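Local coordinates for protein orotidine 5'-phosphate decarboxylase (PDB 4DBE) that probably catalyses the decarboxylation of orotidine 5'-monophosphate to uridine 5'-monophosphate, the last step of de novo UMP synthesis, as a homodimer, at residues I56-K61 and N80-H85. Residues are numbered along the deposited sequence; the frame is centred on the assembly and turned at random.
Sequences IIVDFK and NSFIAH. With BMP (6-hydroxyuridine-5'-phosphate), chain C.
Strands 55-62 and 81-85, joined through helix 66-73 as a beta-alpha-beta unit, pair in parallel as neighbours in the eight-stranded TIM barrel. Just ahead of strand 81-85, the side-chain oxygen OD1 of N80 takes the I56 N-H on a lone pair, nearly straight at 2.8 Å, while I56 O receives both N80 N and S81 N. V58 then bonds both ways, its N to S81 O (2.9 Å) and its O to I83 N (3.1 Å). Beyond it direct backbone bonding gives way to a water, which accepts from F60 N and donates to V58 O and I83 O. On the helix side of the sheet V58 CB lies 3.7 Å from F82 CD1. Inside the barrel I83 packs its CG1 on I57 CG2 and its CD1 on D59 CG, both at 3.7 Å, lying against the carboxylate. D59 accepts K61 N at OD1 in an Asx turn and K61 NZ at OD2 (2.6 Å), where K30 also binds. K61 NZ donates to O1 of the bound 6-hydroxyuridine-5'-phosphate (2.6 Å) and pairs with D64 of the second subunit. D59 thus sets K61, the predicted proton donor, against O1 of the ligand, with D64 of the second subunit as a further carboxylate partner.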
ATOM      1  N   ILE A  56      -2.201 -19.131  -0.073  1.00 23.16           N
ATOM      2  CA  ILE A  56      -2.112 -18.042   0.887  1.00 21.17           C
ATOM      3  C   ILE A  56      -1.601 -16.791   0.172  1.00 22.15           C
ATOM      4  O   ILE A  56      -0.485 -16.779  -0.363  1.00 22.69           O
ATOM      5  CB  ILE A  56      -1.151 -18.379   2.023  1.00 23.07           C
ATOM      6  CG1 ILE A  56      -1.681 -19.578   2.832  1.00 21.52           C
ATOM      7  CG2 ILE A  56      -0.928 -17.136   2.882  1.00 21.41           C
ATOM      8  CD1 ILE A  56      -0.666 -20.203   3.755  1.00 28.45           C
ATOM      9  N   ILE A  57      -2.415 -15.744   0.166  1.00 19.93           N
ATOM     10  CA  ILE A  57      -2.088 -14.513  -0.533  1.00 21.10           C
ATOM     11  C   ILE A  57      -1.913 -13.399   0.467  1.00 20.23           C
ATOM     12  O   ILE A  57      -2.843 -13.077   1.213  1.00 22.19           O
ATOM     13  CB  ILE A  57      -3.221 -14.102  -1.505  1.00 21.19           C
ATOM     14  CG1 ILE A  57      -3.526 -15.243  -2.474  1.00 23.31           C
ATOM     15  CG2 ILE A  57      -2.860 -12.812  -2.254  1.00 20.25           C
ATOM     16  CD1 ILE A  57      -4.683 -14.926  -3.445  1.00 22.61           C
ATOM     17  N   VAL A  58      -0.727 -12.807   0.503  1.00 17.21           N
ATOM     18  CA  VAL A  58      -0.533 -11.666   1.376  1.00 20.15           C
ATOM     19  C   VAL A  58      -0.827 -10.380   0.616  1.00 23.64           C
ATOM     20  O   VAL A  58      -0.247 -10.122  -0.438  1.00 19.55           O
ATOM     21  CB  VAL A  58       0.867 -11.640   2.007  1.00 21.58           C
ATOM     22  CG1 VAL A  58       1.152 -10.265   2.581  1.00 20.80           C
ATOM     23  CG2 VAL A  58       0.962 -12.725   3.070  1.00 17.90           C
ATOM     24  N   ASP A  59      -1.749  -9.587   1.156  1.00 19.49           N
ATOM     25  CA  ASP A  59      -2.220  -8.394   0.466  1.00 17.88           C
ATOM     26  C   ASP A  59      -1.953  -7.136   1.271  1.00 20.70           C
ATOM     27  O   ASP A  59      -2.776  -6.734   2.114  1.00 18.96           O
ATOM     28  CB  ASP A  59      -3.719  -8.497   0.116  1.00 16.18           C
ATOM     29  CG  ASP A  59      -4.250  -7.236  -0.565  1.00 17.51           C
ATOM     30  OD1 ASP A  59      -3.428  -6.392  -0.975  1.00 16.96           O
ATOM     31  OD2 ASP A  59      -5.481  -7.083  -0.705  1.00 17.52           O
ATOM     32  N   PHE A  60      -0.795  -6.531   1.019  1.00 16.00           N
ATOM     33  CA  PHE A  60      -0.487  -5.207   1.556  1.00 16.68           C
ATOM     34  C   PHE A  60      -0.614  -4.123   0.467  1.00 20.11           C
ATOM     35  O   PHE A  60      -0.142  -2.997   0.640  1.00 17.89           O
ATOM     36  CB  PHE A  60       0.906  -5.169   2.200  1.00 18.82           C
ATOM     37  CG  PHE A  60       1.054  -6.064   3.426  1.00 17.34           C
ATOM     38  CD1 PHE A  60      -0.027  -6.752   3.954  1.00 21.09           C
ATOM     39  CD2 PHE A  60       2.287  -6.203   4.041  1.00 20.59           C
ATOM     40  CE1 PHE A  60       0.122  -7.574   5.072  1.00 18.94           C
ATOM     41  CE2 PHE A  60       2.447  -7.023   5.168  1.00 22.73           C
ATOM     42  CZ  PHE A  60       1.365  -7.703   5.682  1.00 20.48           C
ATOM     43  N   LYS A  61      -1.271  -4.459  -0.645  1.00 17.73           N
ATOM     44  CA  LYS A  61      -1.511  -3.466  -1.701  1.00 19.20           C
ATOM     45  C   LYS A  61      -0.210  -2.753  -2.080  1.00 15.40           C
ATOM     46  O   LYS A  61      -0.155  -1.515  -2.183  1.00 16.32           O
ATOM     47  CB  LYS A  61      -2.567  -2.443  -1.252  1.00 20.95           C
ATOM     48  CG  LYS A  61      -3.998  -2.969  -1.113  1.00 16.09           C
ATOM     49  CD  LYS A  61      -4.521  -3.561  -2.440  1.00 15.48           C
ATOM     50  CE  LYS A  61      -6.030  -3.809  -2.367  1.00 18.98           C
ATOM     51  NZ  LYS A  61      -6.440  -4.753  -1.278  1.00 17.42           N
ATOM     52  N   ASN A  80       2.183 -17.738  -0.435  1.00 19.50           N
ATOM     53  CA  ASN A  80       2.424 -18.268  -1.771  1.00 25.32           C
ATOM     54  C   ASN A  80       2.472 -17.137  -2.789  1.00 21.04           C
ATOM     55  O   ASN A  80       3.175 -17.216  -3.798  1.00 25.44           O
ATOM     56  CB  ASN A  80       1.329 -19.260  -2.163  1.00 24.69           C
ATOM     57  CG  ASN A  80       1.200 -20.412  -1.174  1.00 24.76           C
ATOM     58  OD1 ASN A  80       0.139 -20.631  -0.593  1.00 25.36           O
ATOM     59  ND2 ASN A  80       2.289 -21.152  -0.979  1.00 28.56           N
ATOM     60  N   SER A  81       1.731 -16.075  -2.509  1.00 19.13           N
ATOM     61  CA  SER A  81       1.492 -15.028  -3.489  1.00 20.55           C
ATOM     62  C   SER A  81       1.338 -13.671  -2.823  1.00 23.45           C
ATOM     63  O   SER A  81       1.002 -13.589  -1.638  1.00 20.24           O
ATOM     64  CB  SER A  81       0.201 -15.342  -4.253  1.00 22.72           C
ATOM     65  OG  SER A  81       0.123 -16.728  -4.536  1.00 28.56           O
ATOM     66  N   PHE A  82       1.553 -12.608  -3.597  1.00 22.45           N
ATOM     67  CA  PHE A  82       1.399 -11.247  -3.096  1.00 20.97           C
ATOM     68  C   PHE A  82       0.579 -10.398  -4.045  1.00 22.29           C
ATOM     69  O   PHE A  82       0.589 -10.618  -5.267  1.00 23.04           O
ATOM     70  CB  PHE A  82       2.758 -10.580  -2.881  1.00 20.21           C
ATOM     71  CG  PHE A  82       3.608 -11.264  -1.855  1.00 20.57           C
ATOM     72  CD1 PHE A  82       3.534 -10.897  -0.518  1.00 17.43           C
ATOM     73  CD2 PHE A  82       4.479 -12.272  -2.223  1.00 21.49           C
ATOM     74  CE1 PHE A  82       4.317 -11.522   0.424  1.00 20.69           C
ATOM     75  CE2 PHE A  82       5.264 -12.908  -1.278  1.00 19.29           C
ATOM     76  CZ  PHE A  82       5.185 -12.532   0.046  1.00 19.44           C
ATOM     77  N   ILE A  83      -0.123  -9.422  -3.478  1.00 16.89           N
ATOM     78  CA  ILE A  83      -0.865  -8.450  -4.259  1.00 19.23           C
ATOM     79  C   ILE A  83      -0.121  -7.117  -4.335  1.00 17.08           C
ATOM     80  O   ILE A  83       0.359  -6.608  -3.329  1.00 18.81           O
ATOM     81  CB  ILE A  83      -2.283  -8.240  -3.668  1.00 18.48           C
ATOM     82  CG1 ILE A  83      -3.097  -9.528  -3.838  1.00 23.02           C
ATOM     83  CG2 ILE A  83      -3.001  -7.076  -4.373  1.00 21.56           C
ATOM     84  CD1 ILE A  83      -4.570  -9.382  -3.559  1.00 23.27           C
ATOM     85  N   ALA A  84      -0.013  -6.566  -5.537  1.00 16.57           N
ATOM     86  CA  ALA A  84       0.518  -5.217  -5.707  1.00 17.01           C
ATOM     87  C   ALA A  84      -0.382  -4.420  -6.625  1.00 18.17           C
ATOM     88  O   ALA A  84      -1.198  -4.978  -7.350  1.00 22.24           O
ATOM     89  CB  ALA A  84       1.933  -5.254  -6.277  1.00 18.81           C
ATOM     90  N   HIS A  85      -0.224  -3.108  -6.600  1.00 17.18           N
ATOM     91  CA  HIS A  85      -0.915  -2.263  -7.561  1.00 16.71           C
ATOM     92  C   HIS A  85      -0.214  -2.283  -8.909  1.00 24.00           C
ATOM     93  O   HIS A  85       1.005  -2.470  -8.984  1.00 21.36           O
ATOM     94  CB  HIS A  85      -0.999  -0.852  -7.020  1.00 17.30           C
ATOM     95  CG  HIS A  85      -2.171  -0.637  -6.126  1.00 21.50           C
ATOM     96  ND1 HIS A  85      -3.458  -0.544  -6.609  1.00 21.10           N
ATOM     97  CD2 HIS A  85      -2.261  -0.531  -4.779  1.00 19.88           C
ATOM     98  CE1 HIS A  85      -4.292  -0.375  -5.598  1.00 25.67           C
ATOM     99  NE2 HIS A  85      -3.590  -0.352  -4.477  1.00 21.44           N
TER
HETATM  100  P   BMP C 301     -15.115  -7.077   2.342  1.00 18.37           P
HETATM  101  OP1 BMP C 301     -15.750  -6.002   1.570  1.00 20.31           O
HETATM  102  OP2 BMP C 301     -15.328  -7.109   3.943  1.00 20.37           O
HETATM  103  OP3 BMP C 301     -15.709  -8.462   1.815  1.00 18.71           O
HETATM  104  O5' BMP C 301     -13.548  -7.146   2.024  1.00 19.21           O
HETATM  105  C5' BMP C 301     -13.044  -7.009   0.706  1.00 18.54           C
HETATM  106  C4' BMP C 301     -11.563  -7.337   0.658  1.00 20.56           C
HETATM  107  O4' BMP C 301     -11.082  -7.139  -0.697  1.00 20.25           O
HETATM  108  C3' BMP C 301     -10.680  -6.469   1.556  1.00 15.32           C
HETATM  109  O3' BMP C 301      -9.544  -7.217   1.985  1.00 14.28           O
HETATM  110  C2' BMP C 301     -10.227  -5.371   0.599  1.00 20.32           C
HETATM  111  O2' BMP C 301      -9.020  -4.746   0.962  1.00 17.03           O
HETATM  112  C1' BMP C 301     -10.080  -6.147  -0.713  1.00 19.72           C
HETATM  113  N1  BMP C 301     -10.266  -5.327  -1.924  1.00 18.70           N
HETATM  114  C2  BMP C 301     -11.381  -4.592  -2.123  1.00 18.67           C
HETATM  115  O2  BMP C 301     -12.267  -4.563  -1.291  1.00 18.02           O
HETATM  116  N3  BMP C 301     -11.529  -3.849  -3.239  1.00 18.81           N
HETATM  117  C4  BMP C 301     -10.582  -3.840  -4.206  1.00 23.86           C
HETATM  118  O4  BMP C 301     -10.740  -3.166  -5.219  1.00 20.75           O
HETATM  119  C5  BMP C 301      -9.419  -4.616  -4.036  1.00 19.37           C
HETATM  120  C6  BMP C 301      -9.291  -5.358  -2.887  1.00 21.20           C
HETATM  121  O1  BMP C 301      -8.207  -6.119  -2.692  1.00 19.77           O
HETATM  122  O   HOH W   1       0.935  -7.621  -0.778  1.00 16.67           O